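Local coordinates for protein D-alanyl-D-alanine carboxypeptidase DacD (Escherichia coli, PDB 5FSR) that removes the terminal D-alanine from peptidoglycan precursor peptides as a serine-type, penicillin-binding carboxypeptidase that takes part in cell wall biogenesis, at residues T284-L289 with A323-I328; K225-D230 with E271-L276. One frame throughout, in Å; residues are numbered along the deposited sequence.

Overall arrangement
Contact 2 comes first along the chain and is complete before contact 1 begins. It joins the loop leading into edge strand 228-236 of the catalytic domain's five-stranded antiparallel sheet to helix 265-282. That helix runs straight into strand 283-289, the first strand of the C-terminal domain, which contact 1 joins to the segment 323-328. The centres of the two contacts lie about 23 Å apart, and their nearest atoms about 10 Å, without touching. One continuous helix-to-strand path therefore links packing inside the penicillin-binding domain to packing inside the C-terminal β domain that follows it in the chain. Both contacts lie away from the annotated active-site residues.

Contact 1 (T284-L289 with A323-I328); sequences TTVQIL and AEIPHI
Ile325 reaches across to Val286 with the far end of its longer branch, and the two side chains meet tip to tip, methyl against methyl, with Ile325 CD1 4.1 Å from Val286 CG1. The first torsion of Ile325 places CG1 anti to the carbonyl carbon and beside the backbone N (chi1 -60°), and chi2 then swings CD1 to Val286, while CG2 is the branch anti to the nitrogen. Two residues earlier in the strand, Thr284 also turns its CB toward the same isoleucine, but more loosely, its OG1 lying 4.4 Å from Ile325 CG1. No hydrogen bond crosses between the two segments, and the backbones stay well apart, 8.6 Å between Thr284 CA and Ile325 CA. Strand 283-289 pairs antiparallel with strand 316-321 in the C-terminal domain of the penicillin-binding protein 5 family, through backbone bonds of Thr284, Val286 and Ile288 to Leu320, Met318 and Phe316. The chain leaves that partner strand, makes the 3-10 turn and brings Ile325 back over Val286, at the surface of the domain. Two residues past Val286, the ends of Ile288 and Ile328 approach without close contact and both touch Leu354 of strand 350-356, which bridges them. The turn has its own internal ties. His327 N bonds to Glu324 O at 2.9 Å, and the imidazole folds back as well, His327 ND1 donating to Glu324 OE1 at 3.2 Å. That second bond is bent, with an angle of 146° at the hydrogen, and the nitrogen comes in from above the carboxylate plane, 51° out of it. The other carboxylate oxygen, Glu324 OE2, forms a salt bridge with Arg357, which ties the turn to the chain just beyond strand 350-356.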
loop_
_atom_site.group_PDB
_atom_site.type_symbol
_atom_site.label_atom_id
_atom_site.label_comp_id
_atom_site.label_asym_id
_atom_site.label_seq_id
_atom_site.Cartn_x
_atom_site.Cartn_y
_atom_site.Cartn_z
ATOM N N THR A 284 16.734 9.194 6.702
ATOM C CA THR A 284 16.503 10.072 5.575
ATOM C C THR A 284 16.602 9.168 4.344
ATOM O O THR A 284 17.190 8.098 4.425
ATOM C CB THR A 284 17.574 11.188 5.444
ATOM O OG1 THR A 284 18.001 11.643 6.737
ATOM C CG2 THR A 284 17.033 12.384 4.690
ATOM N N THR A 285 16.006 9.593 3.233
ATOM C CA THR A 285 16.189 8.973 1.916
ATOM C C THR A 285 16.876 10.019 1.035
ATOM O O THR A 285 16.326 11.108 0.842
ATOM C CB THR A 285 14.824 8.568 1.281
ATOM O OG1 THR A 285 14.181 7.588 2.104
ATOM C CG2 THR A 285 15.019 7.978 -0.084
ATOM N N VAL A 286 18.031 9.687 0.468
ATOM C CA VAL A 286 18.883 10.689 -0.210
ATOM C C VAL A 286 19.213 10.273 -1.613
ATOM O O VAL A 286 19.229 9.084 -1.928
ATOM C CB VAL A 286 20.243 10.964 0.507
ATOM C CG1 VAL A 286 20.140 12.156 1.457
ATOM C CG2 VAL A 286 20.752 9.721 1.221
ATOM N N GLN A 287 19.502 11.266 -2.444
ATOM C CA GLN A 287 20.026 11.011 -3.767
ATOM C C GLN A 287 21.554 10.897 -3.634
ATOM O O GLN A 287 22.226 11.838 -3.218
ATOM C CB GLN A 287 19.622 12.123 -4.741
ATOM C CG GLN A 287 19.613 11.651 -6.178
ATOM C CD GLN A 287 19.433 12.778 -7.180
ATOM O OE1 GLN A 287 20.235 13.704 -7.226
ATOM N NE2 GLN A 287 18.391 12.687 -8.011
ATOM N N ILE A 288 22.073 9.716 -3.952
ATOM C CA ILE A 288 23.501 9.467 -3.925
ATOM C C ILE A 288 23.988 9.870 -5.317
ATOM O O ILE A 288 24.728 10.857 -5.443
ATOM C CB ILE A 288 23.828 7.990 -3.570
ATOM C CG1 ILE A 288 23.125 7.560 -2.272
ATOM C CG2 ILE A 288 25.334 7.765 -3.407
ATOM C CD1 ILE A 288 23.634 8.233 -1.007
ATOM N N LEU A 289 23.517 9.155 -6.353
ATOM C CA LEU A 289 23.972 9.377 -7.749
ATOM C C LEU A 289 23.023 10.268 -8.596
ATOM O O LEU A 289 21.830 10.427 -8.276
ATOM C CB LEU A 289 24.256 8.029 -8.483
ATOM C CG LEU A 289 25.507 7.147 -8.186
ATOM C CD1 LEU A 289 25.779 7.116 -6.697
ATOM C CD2 LEU A 289 25.569 5.704 -8.714
ATOM N N ALA A 323 22.299 10.396 11.320
ATOM C CA ALA A 323 23.614 10.527 11.899
ATOM C C ALA A 323 24.714 10.130 10.913
ATOM O O ALA A 323 25.839 10.604 11.049
ATOM C CB ALA A 323 23.721 9.714 13.174
ATOM N N GLU A 324 24.383 9.277 9.930
ATOM C CA GLU A 324 25.339 8.856 8.901
ATOM C C GLU A 324 25.592 9.808 7.690
ATOM O O GLU A 324 26.606 9.644 6.974
ATOM C CB GLU A 324 25.065 7.407 8.480
ATOM C CG GLU A 324 25.124 6.416 9.638
ATOM C CD GLU A 324 26.325 6.609 10.566
ATOM O OE1 GLU A 324 27.453 6.735 10.056
ATOM O OE2 GLU A 324 26.149 6.701 11.805
ATOM N N ILE A 325 24.769 10.846 7.534
ATOM C CA ILE A 325 24.889 11.755 6.401
ATOM C C ILE A 325 26.254 12.445 6.341
ATOM O O ILE A 325 26.865 12.485 5.276
ATOM C CB ILE A 325 23.742 12.802 6.354
ATOM C CG1 ILE A 325 22.367 12.114 6.242
ATOM C CG2 ILE A 325 23.946 13.811 5.217
ATOM C CD1 ILE A 325 22.130 11.283 4.991
ATOM N N PRO A 326 26.751 12.978 7.472
ATOM C CA PRO A 326 28.101 13.558 7.412
ATOM C C PRO A 326 29.262 12.561 7.196
ATOM O O PRO A 326 30.362 12.980 6.913
ATOM C CB PRO A 326 28.228 14.269 8.765
ATOM C CG PRO A 326 26.812 14.461 9.228
ATOM C CD PRO A 326 26.141 13.209 8.792
ATOM N N HIS A 327 29.006 11.265 7.322
ATOM C CA HIS A 327 30.009 10.224 7.160
ATOM C C HIS A 327 29.999 9.455 5.836
ATOM O O HIS A 327 30.766 8.495 5.724
ATOM C CB HIS A 327 29.852 9.215 8.291
ATOM C CG HIS A 327 29.861 9.838 9.643
ATOM N ND1 HIS A 327 28.894 9.569 10.586
ATOM C CD2 HIS A 327 30.710 10.726 10.210
ATOM C CE1 HIS A 327 29.150 10.262 11.679
ATOM N NE2 HIS A 327 30.242 10.972 11.476
ATOM N N ILE A 328 29.169 9.850 4.854
ATOM C CA ILE A 328 29.090 9.163 3.552
ATOM C C ILE A 328 30.079 9.773 2.576
ATOM O O ILE A 328 30.105 10.982 2.411
ATOM C CB ILE A 328 27.686 9.255 2.905
ATOM C CG1 ILE A 328 26.642 8.509 3.749
ATOM C CG2 ILE A 328 27.692 8.727 1.462
ATOM C CD1 ILE A 328 26.644 6.992 3.644
#

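Contact 2 (K225-D230 with E271-L276)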
loop_
_atom_site.group_PDB
_atom_site.type_symbol
_atom_site.label_atom_id
_atom_site.label_comp_id
_atom_site.label_asym_id
_atom_site.label_seq_id
_atom_site.Cartn_x
_atom_site.Cartn_y
_atom_site.Cartn_z
ATOM N N LYS A 225 -2.948 14.912 14.123
ATOM C CA LYS A 225 -2.482 16.304 14.116
ATOM C C LYS A 225 -0.983 16.397 14.470
ATOM O O LYS A 225 -0.536 17.403 15.063
ATOM C CB LYS A 225 -3.328 17.166 15.091
ATOM N N THR A 226 -0.219 15.359 14.145
ATOM C CA THR A 226 1.226 15.381 14.294
ATOM C C THR A 226 2.019 14.823 13.090
ATOM O O THR A 226 3.254 14.790 13.150
ATOM C CB THR A 226 1.645 14.638 15.582
ATOM O OG1 THR A 226 2.901 15.158 16.036
ATOM C CG2 THR A 226 1.759 13.113 15.372
ATOM N N MET A 227 1.325 14.401 12.021
ATOM C CA MET A 227 1.943 13.870 10.779
ATOM C C MET A 227 1.057 14.196 9.552
ATOM O O MET A 227 -0.053 14.740 9.700
ATOM C CB MET A 227 2.133 12.344 10.845
ATOM C CG MET A 227 2.415 11.722 12.211
ATOM S SD MET A 227 2.837 9.973 12.050
ATOM C CE MET A 227 4.522 10.081 11.471
ATOM N N ASN A 228 1.561 13.858 8.367
ATOM C CA ASN A 228 0.857 14.002 7.094
ATOM C C ASN A 228 0.583 12.594 6.590
ATOM O O ASN A 228 1.236 12.134 5.633
ATOM C CB ASN A 228 1.736 14.805 6.102
ATOM C CG ASN A 228 1.140 14.923 4.693
ATOM O OD1 ASN A 228 -0.013 14.601 4.460
ATOM N ND2 ASN A 228 1.942 15.399 3.747
ATOM N N VAL A 229 -0.336 11.897 7.270
ATOM C CA VAL A 229 -0.740 10.528 6.905
ATOM C C VAL A 229 -1.901 10.605 5.909
ATOM O O VAL A 229 -2.924 11.226 6.193
ATOM C CB VAL A 229 -1.156 9.670 8.126
ATOM C CG1 VAL A 229 -1.671 8.302 7.691
ATOM C CG2 VAL A 229 -0.004 9.480 9.089
ATOM N N ASP A 230 -1.730 9.998 4.740
ATOM C CA ASP A 230 -2.771 9.981 3.727
ATOM C C ASP A 230 -3.115 8.499 3.456
ATOM O O ASP A 230 -3.533 8.142 2.357
ATOM C CB ASP A 230 -2.351 10.816 2.491
ATOM C CG ASP A 230 -1.118 10.258 1.757
ATOM O OD1 ASP A 230 -0.691 9.110 1.987
ATOM O OD2 ASP A 230 -0.576 10.987 0.907
ATOM N N GLU A 271 1.218 1.392 17.454
ATOM C CA GLU A 271 2.345 0.647 16.931
ATOM C C GLU A 271 2.703 1.159 15.549
ATOM O O GLU A 271 3.889 1.322 15.265
ATOM C CB GLU A 271 2.074 -0.856 16.862
ATOM C CG GLU A 271 1.874 -1.585 18.191
ATOM C CD GLU A 271 2.829 -1.171 19.310
ATOM O OE1 GLU A 271 4.050 -1.169 19.079
ATOM O OE2 GLU A 271 2.351 -0.873 20.430
ATOM N N ALA A 272 1.689 1.444 14.713
ATOM C CA ALA A 272 1.905 1.998 13.364
ATOM C C ALA A 272 2.526 3.389 13.340
ATOM O O ALA A 272 3.389 3.666 12.482
ATOM C CB ALA A 272 0.607 2.022 12.564
ATOM N N ARG A 273 2.055 4.256 14.239
ATOM C CA ARG A 273 2.616 5.599 14.429
ATOM C C ARG A 273 3.924 5.589 15.257
ATOM O O ARG A 273 4.671 6.549 15.208
ATOM C CB ARG A 273 1.574 6.518 15.092
ATOM C CG ARG A 273 1.753 8.022 14.864
ATOM C CD ARG A 273 0.975 8.805 15.928
ATOM N NE ARG A 273 -0.443 8.912 15.545
ATOM C CZ ARG A 273 -1.484 9.046 16.373
ATOM N NH1 ARG A 273 -1.341 9.055 17.692
ATOM N NH2 ARG A 273 -2.701 9.136 15.856
ATOM N N LYS A 274 4.177 4.544 16.044
ATOM C CA LYS A 274 5.502 4.334 16.667
ATOM C C LYS A 274 6.536 3.948 15.582
ATOM O O LYS A 274 7.678 4.373 15.645
ATOM C CB LYS A 274 5.407 3.227 17.718
ATOM C CG LYS A 274 6.688 2.836 18.427
ATOM C CD LYS A 274 6.562 1.478 19.123
ATOM C CE LYS A 274 5.591 1.483 20.289
ATOM N NZ LYS A 274 5.598 0.161 20.978
ATOM N N LEU A 275 6.127 3.141 14.604
ATOM C CA LEU A 275 7.017 2.725 13.529
ATOM C C LEU A 275 7.390 3.888 12.625
ATOM O O LEU A 275 8.590 4.151 12.428
ATOM C CB LEU A 275 6.404 1.619 12.678
ATOM C CG LEU A 275 6.548 0.205 13.206
ATOM C CD1 LEU A 275 5.795 -0.744 12.273
ATOM C CD2 LEU A 275 8.031 -0.190 13.296
ATOM N N LEU A 276 6.369 4.578 12.120
ATOM C CA LEU A 276 6.504 5.771 11.274
ATOM C C LEU A 276 7.211 6.957 11.932
ATOM O O LEU A 276 7.878 7.739 11.269
ATOM C CB LEU A 276 5.115 6.273 10.838
ATOM C CG LEU A 276 4.352 5.439 9.832
ATOM C CD1 LEU A 276 2.863 5.870 9.774
ATOM C CD2 LEU A 276 5.022 5.541 8.475
#
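Met227 lays its thioether against the side of helix 265-282, and most of the contact depends on it. The sulfur passes obliquely over the aliphatic part of Arg273, with Met227 SD 3.6 Å from Arg273 CG. One bond further on, the terminal methyl goes to the next residue facing this way, Met227 CE lying 3.9 Å from Leu276 CB and 4.1 Å from Leu276 O. The chain runs out extended through chi2 (-172°) and then bends at chi3 (77°), and this bend lets sulfur and methyl touch different residues of the helix. With CG anti to the backbone N (chi1 -156°), Arg273 runs its aliphatic part past the sulfur.

Toward solvent the fit is much looser. Thr226, an exposed residue, brings only its methyl near, with Thr226 CG2 4.4 Å from Arg273 CD, and the segments share no hydrogen bond. The guanidinium group of Arg273 finds its polar partner in Asp224, just before 225-230: a salt bridge from NE to that carboxylate adds a charged tie beside the apolar one. On the inner side Val229 turns its CB toward the helix, yet Val229 CG2 stays 4.7 Å from Leu276 CD1, and the valine packs instead on Leu221 and Ala248.

Leu276 is buried between the helix and the sheet. Beyond Met227 it touches Ala246, Leu255, Ala257 and Leu42, so the helix lies across a face of the five-stranded antiparallel sheet, resting on strands 39-44, 242-250 and 253-262, while Met227 meets it from the loop leading into edge strand 228-236.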